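Local coordinates for virulence protein STM3117 (Salmonella enterica subsp. enterica serovar Typhimurium, PDB 3HUH) that promotes replication of the bacterium inside host macrophages and may take part in the biosynthesis and modification of the cell-wall peptidoglycan, at residues 24-34 with 64-74. Sequence-based numbering, arbitrary orientation.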
ATOM      1  N   ILE A  24       4.413  -5.028  -4.862  1.00 16.38           N
ATOM      2  CA  ILE A  24       4.328  -4.551  -3.486  1.00 16.92           C
ATOM      3  C   ILE A  24       4.241  -5.840  -2.665  1.00 17.81           C
ATOM      4  O   ILE A  24       3.494  -6.752  -3.025  1.00 18.51           O
ATOM      5  CB  ILE A  24       3.043  -3.720  -3.260  1.00 18.06           C
ATOM      6  CG1 ILE A  24       3.179  -2.356  -3.940  1.00 18.74           C
ATOM      7  CG2 ILE A  24       2.766  -3.573  -1.764  1.00 17.76           C
ATOM      8  CD1 ILE A  24       1.857  -1.594  -4.046  1.00 20.28           C
ATOM      9  N   ASP A  25       5.019  -5.934  -1.591  1.00 16.81           N
ATOM     10  CA  ASP A  25       4.991  -7.123  -0.741  1.00 16.08           C
ATOM     11  C   ASP A  25       4.042  -6.895   0.423  1.00 16.25           C
ATOM     12  O   ASP A  25       3.246  -7.764   0.784  1.00 16.28           O
ATOM     13  CB  ASP A  25       6.373  -7.418  -0.161  1.00 17.10           C
ATOM     14  CG  ASP A  25       6.409  -8.730   0.599  1.00 16.59           C
ATOM     15  OD1 ASP A  25       6.339  -9.783  -0.060  1.00 18.39           O
ATOM     16  OD2 ASP A  25       6.502  -8.715   1.844  1.00 16.46           O
ATOM     17  N   HIS A  26       4.151  -5.719   1.024  1.00 16.01           N
ATOM     18  CA  HIS A  26       3.320  -5.384   2.163  1.00 14.85           C
ATOM     19  C   HIS A  26       3.389  -3.895   2.426  1.00 15.93           C
ATOM     20  O   HIS A  26       4.121  -3.163   1.757  1.00 16.20           O
ATOM     21  CB  HIS A  26       3.790  -6.162   3.405  1.00 15.08           C
ATOM     22  CG  HIS A  26       5.221  -5.910   3.787  1.00 18.80           C
ATOM     23  ND1 HIS A  26       5.622  -4.814   4.522  1.00 19.80           N
ATOM     24  CD2 HIS A  26       6.342  -6.637   3.557  1.00 15.35           C
ATOM     25  CE1 HIS A  26       6.927  -4.880   4.733  1.00 16.09           C
ATOM     26  NE2 HIS A  26       7.388  -5.976   4.156  1.00 18.52           N
ATOM     27  N   LEU A  27       2.599  -3.449   3.390  1.00 14.68           N
ATOM     28  CA  LEU A  27       2.589  -2.054   3.776  1.00 13.15           C
ATOM     29  C   LEU A  27       2.123  -2.013   5.216  1.00 13.87           C
ATOM     30  O   LEU A  27       1.575  -2.990   5.731  1.00 13.89           O
ATOM     31  CB  LEU A  27       1.663  -1.239   2.864  1.00 15.37           C
ATOM     32  CG  LEU A  27       0.187  -1.619   2.776  1.00 14.97           C
ATOM     33  CD1 LEU A  27      -0.585  -0.984   3.908  1.00 16.03           C
ATOM     34  CD2 LEU A  27      -0.363  -1.141   1.449  1.00 16.29           C
ATOM     35  N   VAL A  28       2.354  -0.887   5.872  1.00 13.83           N
ATOM     36  CA  VAL A  28       1.975  -0.736   7.263  1.00 15.62           C
ATOM     37  C   VAL A  28       0.872   0.289   7.465  1.00 15.33           C
ATOM     38  O   VAL A  28       0.955   1.421   6.983  1.00 15.17           O
ATOM     39  CB  VAL A  28       3.184  -0.309   8.133  1.00 16.25           C
ATOM     40  CG1 VAL A  28       2.744  -0.107   9.580  1.00 16.83           C
ATOM     41  CG2 VAL A  28       4.277  -1.363   8.068  1.00 18.36           C
ATOM     42  N   LEU A  29      -0.173  -0.128   8.169  1.00 15.78           N
ATOM     43  CA  LEU A  29      -1.269   0.763   8.497  1.00 14.84           C
ATOM     44  C   LEU A  29      -1.128   1.099   9.973  1.00 15.09           C
ATOM     45  O   LEU A  29      -0.918   0.210  10.795  1.00 14.91           O
ATOM     46  CB  LEU A  29      -2.630   0.091   8.269  1.00 15.35           C
ATOM     47  CG  LEU A  29      -3.088  -0.148   6.830  1.00 15.53           C
ATOM     48  CD1 LEU A  29      -4.470  -0.804   6.839  1.00 18.56           C
ATOM     49  CD2 LEU A  29      -3.140   1.188   6.084  1.00 17.77           C
ATOM     50  N   THR A  30      -1.214   2.384  10.303  1.00 14.74           N
ATOM     51  CA  THR A  30      -1.144   2.810  11.694  1.00 15.63           C
ATOM     52  C   THR A  30      -2.593   3.026  12.103  1.00 16.32           C
ATOM     53  O   THR A  30      -3.312   3.820  11.494  1.00 17.05           O
ATOM     54  CB  THR A  30      -0.324   4.099  11.836  1.00 15.82           C
ATOM     55  OG1 THR A  30       1.022   3.822  11.435  1.00 16.42           O
ATOM     56  CG2 THR A  30      -0.324   4.587  13.290  1.00 15.76           C
ATOM     57  N   VAL A  31      -3.019   2.310  13.137  1.00 16.80           N
ATOM     58  CA  VAL A  31      -4.407   2.364  13.579  1.00 17.46           C
ATOM     59  C   VAL A  31      -4.604   2.693  15.056  1.00 18.42           C
ATOM     60  O   VAL A  31      -3.696   2.520  15.872  1.00 19.22           O
ATOM     61  CB  VAL A  31      -5.104   1.017  13.264  1.00 15.75           C
ATOM     62  CG1 VAL A  31      -5.031   0.738  11.768  1.00 16.04           C
ATOM     63  CG2 VAL A  31      -4.438  -0.110  14.037  1.00 17.26           C
ATOM     64  N   SER A  32      -5.798   3.171  15.398  1.00 19.56           N
ATOM     65  CA  SER A  32      -6.088   3.509  16.789  1.00 21.00           C
ATOM     66  C   SER A  32      -6.262   2.258  17.649  1.00 21.76           C
ATOM     67  O   SER A  32      -5.807   2.215  18.797  1.00 21.57           O
ATOM     68  CB  SER A  32      -7.339   4.397  16.879  1.00 22.22           C
ATOM     69  OG  SER A  32      -8.492   3.743  16.380  1.00 28.97           O
ATOM     70  N   ASP A  33      -6.904   1.236  17.093  1.00 20.39           N
ATOM     71  CA  ASP A  33      -7.130  -0.006  17.825  1.00 20.26           C
ATOM     72  C   ASP A  33      -6.985  -1.231  16.920  1.00 19.26           C
ATOM     73  O   ASP A  33      -7.840  -1.504  16.076  1.00 18.67           O
ATOM     74  CB  ASP A  33      -8.525   0.002  18.449  1.00 23.59           C
ATOM     75  CG  ASP A  33      -8.738  -1.160  19.395  1.00 26.11           C
ATOM     76  OD1 ASP A  33      -8.196  -1.120  20.521  1.00 31.11           O
ATOM     77  OD2 ASP A  33      -9.426  -2.124  19.009  1.00 28.43           O
ATOM     78  N   ILE A  34      -5.900  -1.970  17.112  1.00 18.33           N
ATOM     79  CA  ILE A  34      -5.639  -3.152  16.309  1.00 18.61           C
ATOM     80  C   ILE A  34      -6.782  -4.173  16.349  1.00 18.73           C
ATOM     81  O   ILE A  34      -7.148  -4.724  15.312  1.00 18.71           O
ATOM     82  CB  ILE A  34      -4.290  -3.798  16.726  1.00 18.38           C
ATOM     83  CG1 ILE A  34      -3.140  -2.951  16.169  1.00 19.25           C
ATOM     84  CG2 ILE A  34      -4.212  -5.241  16.234  1.00 19.34           C
ATOM     85  CD1 ILE A  34      -1.747  -3.456  16.499  1.00 18.93           C
ATOM     86  N   GLN A  64       0.385 -11.409  -0.185  1.00 18.45           N
ATOM     87  CA  GLN A  64       0.848 -10.145   0.368  1.00 19.25           C
ATOM     88  C   GLN A  64       0.332 -10.037   1.796  1.00 17.91           C
ATOM     89  O   GLN A  64      -0.290 -10.967   2.307  1.00 18.19           O
ATOM     90  CB  GLN A  64       0.309  -8.979  -0.476  1.00 17.47           C
ATOM     91  CG  GLN A  64       0.826  -8.951  -1.929  1.00 23.15           C
ATOM     92  CD  GLN A  64       0.101  -7.932  -2.816  1.00 24.72           C
ATOM     93  OE1 GLN A  64      -1.110  -8.015  -3.018  1.00 24.67           O
ATOM     94  NE2 GLN A  64       0.850  -6.977  -3.359  1.00 28.37           N
ATOM     95  N   LYS A  65       0.615  -8.919   2.449  1.00 16.03           N
ATOM     96  CA  LYS A  65       0.116  -8.714   3.800  1.00 15.70           C
ATOM     97  C   LYS A  65       0.141  -7.250   4.203  1.00 14.96           C
ATOM     98  O   LYS A  65       0.818  -6.431   3.581  1.00 15.33           O
ATOM     99  CB  LYS A  65       0.905  -9.546   4.823  1.00 17.24           C
ATOM    100  CG  LYS A  65       2.337  -9.089   5.103  1.00 16.59           C
ATOM    101  CD  LYS A  65       2.872  -9.793   6.356  1.00 15.73           C
ATOM    102  CE  LYS A  65       4.335  -9.460   6.617  1.00 16.98           C
ATOM    103  NZ  LYS A  65       4.657  -9.647   8.066  1.00 18.36           N
ATOM    104  N   ILE A  66      -0.642  -6.926   5.223  1.00 15.12           N
ATOM    105  CA  ILE A  66      -0.684  -5.580   5.763  1.00 15.13           C
ATOM    106  C   ILE A  66      -0.259  -5.688   7.221  1.00 16.00           C
ATOM    107  O   ILE A  66      -0.913  -6.364   8.017  1.00 15.86           O
ATOM    108  CB  ILE A  66      -2.101  -4.981   5.683  1.00 18.36           C
ATOM    109  CG1 ILE A  66      -2.437  -4.667   4.223  1.00 19.91           C
ATOM    110  CG2 ILE A  66      -2.193  -3.722   6.548  1.00 17.66           C
ATOM    111  CD1 ILE A  66      -3.850  -4.214   4.006  1.00 21.58           C
ATOM    112  N   ASN A  67       0.862  -5.063   7.557  1.00 14.39           N
ATOM    113  CA  ASN A  67       1.329  -5.078   8.933  1.00 14.63           C
ATOM    114  C   ASN A  67       0.601  -3.965   9.666  1.00 15.36           C
ATOM    115  O   ASN A  67       0.322  -2.903   9.094  1.00 15.69           O
ATOM    116  CB  ASN A  67       2.840  -4.853   9.013  1.00 15.61           C
ATOM    117  CG  ASN A  67       3.632  -6.049   8.541  1.00 18.17           C
ATOM    118  OD1 ASN A  67       3.181  -7.194   8.668  1.00 17.12           O
ATOM    119  ND2 ASN A  67       4.831  -5.798   8.023  1.00 16.87           N
ATOM    120  N   LEU A  68       0.279  -4.204  10.929  1.00 15.04           N
ATOM    121  CA  LEU A  68      -0.423  -3.209  11.709  1.00 14.07           C
ATOM    122  C   LEU A  68       0.431  -2.624  12.819  1.00 14.36           C
ATOM    123  O   LEU A  68       1.195  -3.339  13.466  1.00 16.17           O
ATOM    124  CB  LEU A  68      -1.692  -3.817  12.328  1.00 14.80           C
ATOM    125  CG  LEU A  68      -2.679  -4.455  11.348  1.00 12.77           C
ATOM    126  CD1 LEU A  68      -3.832  -5.086  12.122  1.00 15.85           C
ATOM    127  CD2 LEU A  68      -3.200  -3.400  10.369  1.00 15.31           C
ATOM    128  N   HIS A  69       0.316  -1.311  13.004  1.00 15.50           N
ATOM    129  CA  HIS A  69       1.001  -0.598  14.088  1.00 15.96           C
ATOM    130  C   HIS A  69      -0.117   0.112  14.840  1.00 14.63           C
ATOM    131  O   HIS A  69      -0.954   0.783  14.228  1.00 16.47           O
ATOM    132  CB  HIS A  69       1.938   0.503  13.581  1.00 15.34           C
ATOM    133  CG  HIS A  69       3.273   0.027  13.095  1.00 17.85           C
ATOM    134  ND1 HIS A  69       3.617  -1.303  12.998  1.00 18.96           N
ATOM    135  CD2 HIS A  69       4.345   0.726  12.654  1.00 15.09           C
ATOM    136  CE1 HIS A  69       4.844  -1.403  12.516  1.00 17.07           C
ATOM    137  NE2 HIS A  69       5.307  -0.185  12.299  1.00 21.72           N
ATOM    138  N   GLN A  70      -0.152  -0.024  16.157  1.00 16.82           N
ATOM    139  CA  GLN A  70      -1.178   0.675  16.913  1.00 16.17           C
ATOM    140  C   GLN A  70      -0.564   1.975  17.424  1.00 15.97           C
ATOM    141  O   GLN A  70       0.619   2.024  17.762  1.00 16.56           O
ATOM    142  CB  GLN A  70      -1.659  -0.182  18.087  1.00 17.27           C
ATOM    143  CG  GLN A  70      -2.745   0.463  18.929  1.00 18.88           C
ATOM    144  CD  GLN A  70      -3.428  -0.536  19.850  1.00 22.49           C
ATOM    145  OE1 GLN A  70      -4.238  -1.349  19.409  1.00 21.98           O
ATOM    146  NE2 GLN A  70      -3.086  -0.491  21.137  1.00 25.16           N
ATOM    147  N   GLN A  71      -1.350   3.040  17.467  1.00 17.63           N
ATOM    148  CA  GLN A  71      -0.813   4.296  17.963  1.00 17.43           C
ATOM    149  C   GLN A  71      -0.276   4.091  19.377  1.00 19.15           C
ATOM    150  O   GLN A  71      -0.830   3.311  20.153  1.00 20.31           O
ATOM    151  CB  GLN A  71      -1.890   5.376  17.961  1.00 20.66           C
ATOM    152  CG  GLN A  71      -2.316   5.785  16.561  1.00 22.87           C
ATOM    153  CD  GLN A  71      -3.281   6.949  16.566  1.00 24.18           C
ATOM    154  OE1 GLN A  71      -4.416   6.828  17.030  1.00 26.43           O
ATOM    155  NE2 GLN A  71      -2.830   8.091  16.060  1.00 26.12           N
ATOM    156  N   GLU A  72       0.815   4.789  19.679  1.00 19.26           N
ATOM    157  CA  GLU A  72       1.491   4.736  20.972  1.00 20.09           C
ATOM    158  C   GLU A  72       2.423   3.533  21.086  1.00 21.90           C
ATOM    159  O   GLU A  72       3.120   3.372  22.087  1.00 22.42           O
ATOM    160  CB  GLU A  72       0.478   4.752  22.120  1.00 23.26           C
ATOM    161  CG  GLU A  72      -0.384   6.003  22.135  1.00 24.94           C
ATOM    162  CD  GLU A  72       0.434   7.284  22.214  1.00 29.44           C
ATOM    163  OE1 GLU A  72       1.115   7.498  23.238  1.00 31.49           O
ATOM    164  OE2 GLU A  72       0.398   8.078  21.253  1.00 32.70           O
ATOM    165  N   MET A  73       2.424   2.677  20.068  1.00 20.57           N
ATOM    166  CA  MET A  73       3.346   1.544  20.054  1.00 21.06           C
ATOM    167  C   MET A  73       3.723   1.160  18.629  1.00 19.85           C
ATOM    168  O   MET A  73       3.718  -0.006  18.248  1.00 20.17           O
ATOM    169  CB  MET A  73       2.801   0.344  20.845  1.00 21.63           C
ATOM    170  CG  MET A  73       1.562  -0.344  20.331  1.00 20.57           C
ATOM    171  SD  MET A  73       1.035  -1.643  21.519  1.00 17.59           S
ATOM    172  CE  MET A  73       2.488  -2.729  21.546  1.00 20.24           C
ATOM    173  N   GLU A  74       4.078   2.180  17.851  1.00 18.43           N
ATOM    174  CA  GLU A  74       4.484   2.005  16.462  1.00 20.32           C
ATOM    175  C   GLU A  74       5.958   1.593  16.373  1.00 21.45           C
ATOM    176  O   GLU A  74       6.836   2.285  16.884  1.00 24.89           O
ATOM    177  CB  GLU A  74       4.261   3.315  15.703  1.00 20.02           C
ATOM    178  CG  GLU A  74       2.820   3.802  15.771  1.00 18.47           C
ATOM    179  CD  GLU A  74       2.662   5.256  15.366  1.00 20.11           C
ATOM    180  OE1 GLU A  74       1.544   5.794  15.519  1.00 21.57           O
ATOM    181  OE2 GLU A  74       3.648   5.854  14.902  1.00 22.61           O
TER
HETATM  182  O   HOH W   1      -6.197  -3.437  20.253  1.00 34.04           O
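Gln-70, the last residue of strand 64-70, reaches across to Ile-34, the first residue of helix 34-43. Its CG is anti to the backbone N (chi1 -179°) and the chain stays extended, which carries the amide past the end of strand 24-31. CB packs against Ile-34, 3.6 Å from its CD1. CG and CD pass in van der Waals contact with Ser-32 O, CG at 3.5 Å. At the tip, OE1 accepts a nearly straight bond from the backbone N of Ile-34 (2.9 Å). The donor lies in the carbonyl plane, on a lone pair. A water also donates to OE1, at 3.0 Å, and bonds weakly to Asp-33 OD1. Asp-33 is the N-cap of the helix, and its OD2 bonds to Thr-36.

The two strands run parallel. Five hydrogen bonds join the backbones, from Asn-67 N to Leu-27 O at one end to Gln-71 N to Val-31 O at the other; the bonds of Lys-65 N to Asp-25 O and Leu-27 N to Lys-65 O are weak. On one face Val-28 CG1 sits over the centre of the His-69 ring, 3.5 Å from the centroid and 8° off the normal, a CH-pi contact. On the other face Ile-66 CG2 meets Leu-29 CG at 3.7 Å. At the far end Gln-64 NE2 donates to Ile-24 O (2.7 Å), from above the carbonyl plane.

This is the parallel strand pair of one beta-alpha-beta-beta-beta unit of the glyoxalase (VOC) fold. Strand 56-61 lies beside 64-70. Helix 34-43 packs on Leu-29, Val-31 and Leu-68, and strand 88-93 meets Leu-27 and Ile-66. Ile-24, His-26 and Leu-27 pair in an antiparallel ladder with a strand of the second subunit, so the sheet runs on across the interface.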